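Local structure of probable zinc protease PqqL (Escherichia coli, 6OFT) at residues G256-R262 / D429-M435; M21-A26 / V203-I207; K359-L363 / W409-T413. The protein probably acts as a periplasmic zinc-dependent endopeptidase of the M16 family, this chain being the first half of the protein. All coordinates share one frame; numbering follows the deposited sequence.

In the fold
The three contacts differ in both burial and chemistry. Contacts 1 and 2 are strand pairings, each in a different mixed sheet: contact 1 joins antiparallel neighbours and is almost wholly buried, while contact 2 joins parallel neighbours and frays into a turn beside a phosphate. Their centres lie about 41 Å apart, on opposite sides of the chain's centre. Contact 3, only partly buried, pairs a helix with a loop and relies on one lysine and one indole instead of backbone pairing. In sequence it is nested within the loop that contact 1 closes, yet the two draw on different elements: strands 256-264 and 430-436 against helix 352-371 and the loop before helix 414-425.

Contact 1: residues G256-R262 / D429-M435; sequences GIALYYR and DAFWEQM. With GOL (glycerol), chain C.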
loop_
_atom_site.group_PDB
_atom_site.type_symbol
_atom_site.label_atom_id
_atom_site.label_comp_id
_atom_site.label_asym_id
_atom_site.label_seq_id
_atom_site.Cartn_x
_atom_site.Cartn_y
_atom_site.Cartn_z
ATOM N N GLY A 256 12.103 16.614 12.377
ATOM C CA GLY A 256 12.919 16.443 11.180
ATOM C C GLY A 256 12.503 17.252 9.975
ATOM O O GLY A 256 11.596 18.085 10.046
ATOM N N ILE A 257 13.187 16.995 8.857
ATOM C CA ILE A 257 12.982 17.665 7.579
ATOM C C ILE A 257 12.939 16.627 6.455
ATOM O O ILE A 257 13.696 15.663 6.475
ATOM C CB ILE A 257 14.041 18.799 7.349
ATOM C CG1 ILE A 257 13.704 19.661 6.094
ATOM C CG2 ILE A 257 15.491 18.256 7.320
ATOM C CD1 ILE A 257 14.413 21.018 5.994
ATOM N N ALA A 258 12.043 16.826 5.483
ATOM C CA ALA A 258 11.942 15.929 4.348
ATOM C C ALA A 258 11.646 16.690 3.053
ATOM O O ALA A 258 10.963 17.719 3.074
ATOM C CB ALA A 258 10.857 14.882 4.608
ATOM N N LEU A 259 12.177 16.188 1.958
ATOM C CA LEU A 259 11.847 16.694 0.603
ATOM C C LEU A 259 11.050 15.590 -0.106
ATOM O O LEU A 259 11.544 14.481 -0.135
ATOM C CB LEU A 259 13.111 17.027 -0.177
ATOM C CG LEU A 259 12.898 17.382 -1.644
ATOM C CD1 LEU A 259 11.960 18.555 -1.798
ATOM C CD2 LEU A 259 14.208 17.685 -2.338
ATOM N N TYR A 260 9.853 15.889 -0.569
ATOM C CA TYR A 260 8.975 14.952 -1.261
ATOM C C TYR A 260 8.865 15.329 -2.726
ATOM O O TYR A 260 8.640 16.497 -3.042
ATOM C CB TYR A 260 7.559 15.017 -0.669
ATOM C CG TYR A 260 7.362 14.334 0.669
ATOM C CD1 TYR A 260 7.777 14.941 1.852
ATOM C CD2 TYR A 260 6.661 13.133 0.764
ATOM C CE1 TYR A 260 7.555 14.342 3.091
ATOM C CE2 TYR A 260 6.443 12.518 1.999
ATOM C CZ TYR A 260 6.921 13.110 3.157
ATOM O OH TYR A 260 6.718 12.507 4.376
ATOM N N TYR A 261 9.014 14.355 -3.582
ATOM C CA TYR A 261 8.810 14.507 -5.036
ATOM C C TYR A 261 7.579 13.664 -5.400
ATOM O O TYR A 261 7.394 12.658 -4.765
ATOM C CB TYR A 261 10.033 14.048 -5.827
ATOM C CG TYR A 261 11.236 14.951 -5.781
ATOM C CD1 TYR A 261 11.299 16.102 -6.535
ATOM C CD2 TYR A 261 12.325 14.645 -4.995
ATOM C CE1 TYR A 261 12.396 16.937 -6.511
ATOM C CE2 TYR A 261 13.436 15.464 -4.962
ATOM C CZ TYR A 261 13.468 16.619 -5.714
ATOM O OH TYR A 261 14.543 17.444 -5.703
ATOM N N ARG A 262 6.765 14.070 -6.343
ATOM C CA ARG A 262 5.602 13.294 -6.771
ATOM C C ARG A 262 5.823 12.961 -8.237
ATOM O O ARG A 262 6.226 13.823 -9.012
ATOM C CB ARG A 262 4.272 14.043 -6.565
ATOM C CG ARG A 262 3.993 14.514 -5.126
ATOM C CD ARG A 262 2.532 14.912 -4.920
ATOM N NE ARG A 262 1.999 15.675 -6.054
ATOM C CZ ARG A 262 0.764 15.558 -6.531
ATOM N NH1 ARG A 262 -0.105 14.733 -5.952
ATOM N NH2 ARG A 262 0.383 16.268 -7.583
ATOM N N ASP A 429 7.167 19.086 -9.236
ATOM C CA ASP A 429 6.135 18.630 -8.326
ATOM C C ASP A 429 6.780 18.136 -7.042
ATOM O O ASP A 429 7.033 16.949 -6.858
ATOM C CB ASP A 429 5.179 17.622 -9.010
ATOM C CG ASP A 429 3.892 17.353 -8.267
ATOM O OD1 ASP A 429 2.923 16.884 -8.911
ATOM O OD2 ASP A 429 3.850 17.592 -7.027
ATOM N N ALA A 430 7.036 19.106 -6.187
ATOM C CA ALA A 430 7.767 18.855 -4.935
ATOM C C ALA A 430 7.296 19.683 -3.740
ATOM O O ALA A 430 6.675 20.695 -3.975
ATOM C CB ALA A 430 9.240 19.051 -5.144
ATOM N N PHE A 431 7.613 19.224 -2.535
ATOM C CA PHE A 431 7.322 19.982 -1.330
ATOM C C PHE A 431 8.307 19.673 -0.203
ATOM O O PHE A 431 8.705 18.518 -0.018
ATOM C CB PHE A 431 5.850 19.852 -0.872
ATOM C CG PHE A 431 5.397 18.510 -0.346
ATOM C CD1 PHE A 431 4.784 17.582 -1.191
ATOM C CD2 PHE A 431 5.503 18.203 1.008
ATOM C CE1 PHE A 431 4.313 16.363 -0.692
ATOM C CE2 PHE A 431 5.053 16.972 1.503
ATOM C CZ PHE A 431 4.441 16.070 0.655
ATOM N N TRP A 432 8.690 20.718 0.506
ATOM C CA TRP A 432 9.551 20.648 1.709
ATOM C C TRP A 432 8.656 20.478 2.926
ATOM O O TRP A 432 7.644 21.125 2.983
ATOM C CB TRP A 432 10.408 21.901 1.864
ATOM C CG TRP A 432 11.571 21.922 0.936
ATOM C CD1 TRP A 432 11.638 22.553 -0.255
ATOM C CD2 TRP A 432 12.822 21.248 1.110
ATOM N NE1 TRP A 432 12.846 22.327 -0.827
ATOM C CE2 TRP A 432 13.595 21.527 -0.023
ATOM C CE3 TRP A 432 13.367 20.450 2.111
ATOM C CZ2 TRP A 432 14.883 21.034 -0.189
ATOM C CZ3 TRP A 432 14.636 19.967 1.949
ATOM C CH2 TRP A 432 15.382 20.242 0.810
ATOM N N GLU A 433 9.045 19.649 3.853
ATOM C CA GLU A 433 8.251 19.455 5.048
ATOM C C GLU A 433 9.098 19.315 6.305
ATOM O O GLU A 433 10.053 18.548 6.329
ATOM C CB GLU A 433 7.351 18.226 4.870
ATOM C CG GLU A 433 6.378 17.985 6.009
ATOM C CD GLU A 433 5.879 16.561 5.980
ATOM O OE1 GLU A 433 4.873 16.306 5.282
ATOM O OE2 GLU A 433 6.516 15.692 6.615
ATOM N N GLN A 434 8.708 20.030 7.357
ATOM C CA GLN A 434 9.341 19.935 8.662
ATOM C C GLN A 434 8.324 19.475 9.678
ATOM O O GLN A 434 7.162 19.855 9.598
ATOM C CB GLN A 434 9.976 21.258 9.094
ATOM C CG GLN A 434 11.361 21.459 8.478
ATOM C CD GLN A 434 11.845 22.873 8.593
ATOM O OE1 GLN A 434 12.852 23.160 9.241
ATOM N NE2 GLN A 434 11.151 23.789 7.953
ATOM N N MET A 435 8.767 18.666 10.637
ATOM C CA MET A 435 7.917 18.154 11.707
ATOM C C MET A 435 8.490 18.622 13.022
ATOM O O MET A 435 9.691 18.485 13.244
ATOM C CB MET A 435 7.815 16.628 11.628
ATOM C CG MET A 435 6.904 16.170 10.513
ATOM S SD MET A 435 6.843 14.382 10.284
ATOM C CE MET A 435 5.966 13.867 11.819
HETATM C C1 GOL C . 13.683 21.754 -4.053
HETATM O O1 GOL C . 14.184 22.906 -3.493
HETATM C C2 GOL C . 14.044 21.722 -5.517
HETATM O O2 GOL C . 15.463 21.651 -5.587
HETATM C C3 GOL C . 13.299 20.562 -6.145
HETATM O O3 GOL C . 14.178 19.612 -6.618
HETATM O O HOH W 1 3.874 15.114 -10.739
#
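Gly256-Arg262 and Asp429-Met435 pair as antiparallel neighbours in the five-stranded mixed sheet, their axes 4.7 Å apart and their directions at 162°. Reciprocal backbone bonds join Gly256 with Met435, Ala258 with Glu433 and Tyr260 with Phe431; Arg262 N adds a bond to Asp429 O. The pairs Ile257-Gln434, Leu259-Trp432 and Tyr261-Ala430 are non-hydrogen-bonded, and their side chains share one face of the sheet.

On that face Leu259 CD1 sits over the five-membered ring of Trp432, 3.9 Å from its centroid, a CH-pi contact. Helix 448-459 also packs on Trp432. At the indole edge, Trp432 NE1 donates to glycerol O1 at 3.0 Å, the glycerol probably coming from the crystallisation liquor.

On the other face the Tyr260 and Phe431 rings form an offset pair with almost parallel planes, displaced so that little of one ring covers the other. Phe431 CG occupies the position between backbone N and carbonyl carbon (chi1 69°), which brings the ring against Tyr260: Tyr260 CB stands over its face, 3.6 Å from the Phe431 centroid. Farther along, Glu433 forms salt bridges with Arg156 and Arg323.

At the Arg262-Asp429 pair NE and NH2 each take one carboxylate oxygen, a two-point salt bridge, while Arg262 NH1 turns to Ala162 O and Arg243 also pairs with Asp429. Arg262 NH2 reaches the syn lone pair of Asp429 OD1 at 2.9 Å, and the Arg262 NE bond to Asp429 OD2, 2.8 Å long, is the straighter, at 170°.

Contact 2: residues M21-A26 / V203-I207; sequences MIYPHA and VVGDI. With PO4 (phosphate ion), chain D.
Ile22 and Val203 lie side by side on one face of a parallel strand pair, Ile22 CG1 meeting Val203 CB at 4.0 Å. The axes of 21-24 and 203-205 run 4.8 Å apart and only 4° from parallel. Val203 N donates to Met21 O, Tyr23 N to Val203 O and Gly205 N to Tyr23 O, all three bonds nearly straight. This is the close-packed part: helix 209-220 covers Ile22 and Val203, and on the other face Val204 meets helix 378-391.

Beyond Gly205 the pairing loosens. His25 N still reaches Gly205 O at 3.1 Å, but stands above the carbonyl plane, 71° out of it, unlike the donors of the regular bonds. The strands end here, and Asp206 forms the centre of an inverse gamma turn. Ala26 and Asp206, both partly exposed, meet only lightly, Ala26 CB lying 3.8 Å from Asp206 OD1; the other carboxylate oxygen, Asp206 OD2, accepts from Asp30 N.

The phosphate, probably from the crystallisation liquor, lies at this looser end. The His25 chi1 of -160° sets CG opposite the backbone N and carries the imidazole away from 203-207, and His25 ND1 donates in the ring plane to phosphate O1 at 2.6 Å. Gln373 and Arg376 also bind the ion, while Arg376 O accepts from His25 NE2 and fixes the ring's turn. Tyr23 sends its hydroxyl to Asp6 and Arg376. The pairing places 199-205 beside 19-24 within the six-stranded mixed sheet of this alpha+beta fold of M16 peptidases.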
loop_
_atom_site.group_PDB
_atom_site.type_symbol
_atom_site.label_atom_id
_atom_site.label_comp_id
_atom_site.label_asym_id
_atom_site.label_seq_id
_atom_site.Cartn_x
_atom_site.Cartn_y
_atom_site.Cartn_z
ATOM N N MET A 21 -7.539 -17.080 -7.587
ATOM C CA MET A 21 -6.088 -17.212 -7.490
ATOM C C MET A 21 -5.827 -18.148 -6.348
ATOM O O MET A 21 -6.307 -17.914 -5.235
ATOM C CB MET A 21 -5.396 -15.864 -7.233
ATOM C CG MET A 21 -5.746 -14.791 -8.226
ATOM S SD MET A 21 -4.732 -13.344 -7.943
ATOM C CE MET A 21 -3.812 -13.327 -9.458
ATOM N N ILE A 22 -5.140 -19.247 -6.637
ATOM C CA ILE A 22 -4.804 -20.277 -5.650
ATOM C C ILE A 22 -3.294 -20.443 -5.571
ATOM O O ILE A 22 -2.626 -20.620 -6.594
ATOM C CB ILE A 22 -5.515 -21.628 -5.935
ATOM C CG1 ILE A 22 -7.062 -21.458 -5.982
ATOM C CG2 ILE A 22 -5.083 -22.713 -4.906
ATOM C CD1 ILE A 22 -7.741 -22.515 -6.790
ATOM N N TYR A 23 -2.761 -20.408 -4.342
ATOM C CA TYR A 23 -1.334 -20.559 -4.125
ATOM C C TYR A 23 -1.085 -21.498 -2.961
ATOM O O TYR A 23 -1.558 -21.212 -1.858
ATOM C CB TYR A 23 -0.642 -19.199 -3.914
ATOM C CG TYR A 23 0.863 -19.291 -4.069
ATOM C CD1 TYR A 23 1.461 -19.212 -5.324
ATOM C CD2 TYR A 23 1.685 -19.510 -2.970
ATOM C CE1 TYR A 23 2.837 -19.358 -5.482
ATOM C CE2 TYR A 23 3.067 -19.648 -3.113
ATOM C CZ TYR A 23 3.640 -19.565 -4.372
ATOM O OH TYR A 23 5.001 -19.694 -4.519
ATOM N N PRO A 24 -0.339 -22.615 -3.174
ATOM C CA PRO A 24 -0.071 -23.535 -2.051
ATOM C C PRO A 24 0.983 -22.988 -1.104
ATOM O O PRO A 24 1.940 -22.365 -1.554
ATOM C CB PRO A 24 0.416 -24.811 -2.745
ATOM C CG PRO A 24 0.988 -24.335 -4.047
ATOM C CD PRO A 24 0.295 -23.084 -4.434
ATOM N N HIS A 25 0.803 -23.213 0.203
ATOM C CA HIS A 25 1.754 -22.797 1.234
ATOM C C HIS A 25 1.542 -23.638 2.483
ATOM O O HIS A 25 0.406 -23.891 2.846
ATOM C CB HIS A 25 1.666 -21.289 1.539
ATOM C CG HIS A 25 2.907 -20.763 2.207
ATOM N ND1 HIS A 25 4.135 -20.832 1.590
ATOM C CD2 HIS A 25 3.070 -20.205 3.431
ATOM C CE1 HIS A 25 5.002 -20.298 2.430
ATOM N NE2 HIS A 25 4.413 -19.920 3.558
ATOM N N ALA A 26 2.610 -24.094 3.125
ATOM C CA ALA A 26 2.462 -24.956 4.308
ATOM C C ALA A 26 3.251 -24.428 5.514
ATOM O O ALA A 26 3.883 -25.193 6.239
ATOM C CB ALA A 26 2.872 -26.391 3.965
ATOM N N VAL A 203 -7.168 -17.939 -2.513
ATOM C CA VAL A 203 -6.922 -19.090 -1.621
ATOM C C VAL A 203 -5.400 -19.245 -1.466
ATOM O O VAL A 203 -4.728 -19.526 -2.445
ATOM C CB VAL A 203 -7.596 -20.395 -2.172
ATOM C CG1 VAL A 203 -7.292 -21.610 -1.294
ATOM C CG2 VAL A 203 -9.106 -20.225 -2.339
ATOM N N VAL A 204 -4.852 -19.030 -0.253
ATOM C CA VAL A 204 -3.403 -19.161 -0.006
ATOM C C VAL A 204 -3.232 -20.042 1.227
ATOM O O VAL A 204 -3.684 -19.688 2.319
ATOM C CB VAL A 204 -2.637 -17.802 0.149
ATOM C CG1 VAL A 204 -1.117 -18.027 0.226
ATOM C CG2 VAL A 204 -2.962 -16.830 -0.985
ATOM N N GLY A 205 -2.577 -21.179 1.054
ATOM C CA GLY A 205 -2.400 -22.056 2.192
ATOM C C GLY A 205 -2.298 -23.509 1.838
ATOM O O GLY A 205 -2.140 -23.870 0.668
ATOM N N ASP A 206 -2.381 -24.344 2.884
ATOM C CA ASP A 206 -2.146 -25.784 2.861
ATOM C C ASP A 206 -3.318 -26.623 2.359
ATOM O O ASP A 206 -3.880 -27.432 3.092
ATOM C CB ASP A 206 -1.684 -26.234 4.258
ATOM C CG ASP A 206 -0.821 -27.469 4.224
ATOM O OD1 ASP A 206 -0.465 -27.920 3.106
ATOM O OD2 ASP A 206 -0.495 -27.987 5.305
ATOM N N ILE A 207 -3.619 -26.489 1.071
ATOM C CA ILE A 207 -4.710 -27.197 0.397
ATOM C C ILE A 207 -4.252 -27.612 -1.019
ATOM O O ILE A 207 -3.527 -26.854 -1.674
ATOM C CB ILE A 207 -5.988 -26.292 0.410
ATOM C CG1 ILE A 207 -7.230 -27.037 -0.120
ATOM C CG2 ILE A 207 -5.759 -24.937 -0.320
ATOM C CD1 ILE A 207 -8.550 -26.420 0.306
HETATM P P PO4 D . 5.594 -22.733 -1.250
HETATM O O1 PO4 D . 5.280 -21.314 -0.737
HETATM O O2 PO4 D . 7.034 -22.710 -1.948
HETATM O O3 PO4 D . 5.600 -23.804 -0.058
HETATM O O4 PO4 D . 4.480 -23.120 -2.331
#

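Contact 3: residues K359-L363 / W409-T413; sequences KSTRL and WQQIT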
loop_
_atom_site.group_PDB
_atom_site.type_symbol
_atom_site.label_atom_id
_atom_site.label_comp_id
_atom_site.label_asym_id
_atom_site.label_seq_id
_atom_site.Cartn_x
_atom_site.Cartn_y
_atom_site.Cartn_z
ATOM N N LYS A 359 23.595 -4.135 -5.497
ATOM C CA LYS A 359 23.240 -5.284 -6.324
ATOM C C LYS A 359 23.602 -6.633 -5.665
ATOM O O LYS A 359 22.712 -7.470 -5.495
ATOM C CB LYS A 359 23.880 -5.173 -7.710
ATOM C CG LYS A 359 23.275 -4.073 -8.578
ATOM C CD LYS A 359 23.984 -4.048 -9.905
ATOM C CE LYS A 359 23.416 -3.011 -10.833
ATOM N NZ LYS A 359 24.116 -3.060 -12.140
ATOM N N SER A 360 24.880 -6.832 -5.285
ATOM C CA SER A 360 25.349 -8.070 -4.650
ATOM C C SER A 360 24.627 -8.432 -3.344
ATOM O O SER A 360 24.350 -9.615 -3.135
ATOM C CB SER A 360 26.863 -8.051 -4.438
ATOM O OG SER A 360 27.255 -7.154 -3.415
ATOM N N THR A 361 24.319 -7.443 -2.480
ATOM C CA THR A 361 23.618 -7.703 -1.205
ATOM C C THR A 361 22.132 -8.024 -1.415
ATOM O O THR A 361 21.555 -8.798 -0.642
ATOM C CB THR A 361 23.808 -6.562 -0.195
ATOM O OG1 THR A 361 23.346 -5.341 -0.771
ATOM C CG2 THR A 361 25.242 -6.434 0.279
ATOM N N ARG A 362 21.517 -7.421 -2.457
ATOM C CA ARG A 362 20.125 -7.672 -2.833
ATOM C C ARG A 362 20.021 -9.052 -3.470
ATOM O O ARG A 362 19.121 -9.804 -3.114
ATOM C CB ARG A 362 19.587 -6.579 -3.772
ATOM C CG ARG A 362 19.107 -5.338 -3.053
ATOM C CD ARG A 362 18.999 -4.162 -3.994
ATOM N NE ARG A 362 17.762 -4.193 -4.763
ATOM C CZ ARG A 362 16.855 -3.223 -4.789
ATOM N NH1 ARG A 362 17.041 -2.106 -4.089
ATOM N NH2 ARG A 362 15.763 -3.352 -5.521
ATOM N N LEU A 363 20.973 -9.411 -4.359
ATOM C CA LEU A 363 20.995 -10.732 -4.983
ATOM C C LEU A 363 21.231 -11.842 -3.957
ATOM O O LEU A 363 20.651 -12.914 -4.098
ATOM C CB LEU A 363 22.036 -10.823 -6.110
ATOM C CG LEU A 363 21.734 -10.031 -7.392
ATOM C CD1 LEU A 363 22.962 -9.978 -8.287
ATOM C CD2 LEU A 363 20.514 -10.592 -8.138
ATOM N N TRP A 409 19.219 -6.210 -14.051
ATOM C CA TRP A 409 19.982 -5.192 -13.320
ATOM C C TRP A 409 21.310 -4.843 -13.993
ATOM O O TRP A 409 21.878 -3.810 -13.659
ATOM C CB TRP A 409 20.213 -5.566 -11.847
ATOM C CG TRP A 409 19.004 -5.556 -10.954
ATOM C CD1 TRP A 409 17.765 -5.069 -11.243
ATOM C CD2 TRP A 409 18.946 -6.020 -9.596
ATOM N NE1 TRP A 409 16.937 -5.199 -10.153
ATOM C CE2 TRP A 409 17.634 -5.785 -9.129
ATOM C CE3 TRP A 409 19.880 -6.611 -8.725
ATOM C CZ2 TRP A 409 17.224 -6.133 -7.837
ATOM C CZ3 TRP A 409 19.475 -6.950 -7.443
ATOM C CH2 TRP A 409 18.159 -6.722 -7.014
ATOM N N GLN A 410 21.784 -5.645 -14.979
ATOM C CA GLN A 410 23.033 -5.310 -15.676
ATOM C C GLN A 410 22.826 -4.108 -16.637
ATOM O O GLN A 410 23.793 -3.473 -17.060
ATOM C CB GLN A 410 23.701 -6.538 -16.333
ATOM C CG GLN A 410 22.938 -7.206 -17.469
ATOM C CD GLN A 410 23.258 -8.683 -17.637
ATOM O OE1 GLN A 410 23.261 -9.477 -16.683
ATOM N NE2 GLN A 410 23.494 -9.095 -18.868
ATOM N N GLN A 411 21.558 -3.738 -16.880
ATOM C CA GLN A 411 21.182 -2.547 -17.647
ATOM C C GLN A 411 21.185 -1.292 -16.734
ATOM O O GLN A 411 21.073 -0.169 -17.227
ATOM C CB GLN A 411 19.792 -2.741 -18.285
ATOM C CG GLN A 411 19.869 -3.580 -19.547
ATOM C CD GLN A 411 18.514 -3.873 -20.096
ATOM O OE1 GLN A 411 17.846 -3.001 -20.652
ATOM N NE2 GLN A 411 18.076 -5.111 -19.944
ATOM N N ILE A 412 21.292 -1.492 -15.407
ATOM C CA ILE A 412 21.330 -0.388 -14.432
ATOM C C ILE A 412 22.783 -0.021 -14.178
ATOM O O ILE A 412 23.559 -0.852 -13.709
ATOM C CB ILE A 412 20.548 -0.733 -13.138
ATOM C CG1 ILE A 412 19.078 -1.104 -13.486
ATOM C CG2 ILE A 412 20.633 0.426 -12.096
ATOM C CD1 ILE A 412 18.306 -1.751 -12.371
ATOM N N THR A 413 23.167 1.205 -14.544
ATOM C CA THR A 413 24.550 1.665 -14.386
ATOM C C THR A 413 24.604 2.916 -13.536
ATOM O O THR A 413 23.571 3.502 -13.221
ATOM C CB THR A 413 25.217 1.921 -15.756
ATOM O OG1 THR A 413 24.509 2.955 -16.439
ATOM C CG2 THR A 413 25.334 0.661 -16.617
#
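Lys359 reaches from helix 352-371 across to the loop at Trp409-Thr413, where its ammonium group meets two backbone carbonyls. With every torsion beyond chi1 near 180°, the chain is fully extended and delivers NZ to both acceptors. Lys359 NZ donates to Ile412 O at 2.8 Å, in the plane of that carbonyl. Lys359 NZ also donates to Trp409 O, again at 2.8 Å, but there it stands 40° out of the plane. The opposite face of the Trp409 carbonyl is taken by Ile412 N at 3.0 Å from Trp409 O, so this oxygen accepts twice, once from the loop's own backbone and once from the lysine.

The six-membered ring of Trp409 packs against the helix. Leu363 CG touches it at Trp409 CZ3, 3.8 Å away. Arg362 crosses it at about a right angle, the planes 76° apart, with Arg362 NE 3.4 Å from Trp409 CH2. The far end of that guanidinium is satisfied elsewhere, by Gln285 and Ser281 of helix 271-296, which also packs against the indole.

A methionine in place of Lys359 would probably leave Ile412 O without this donor and Trp409 O with the loop's N-H alone, costing the turn its polar tie to helix 352-371. The chemistry thus implies that a lysine ammonium, presumably charged, joins the turn between helices 398-408 and 414-425 to helix 352-371 through two hydrogen bonds to neutral carbonyls.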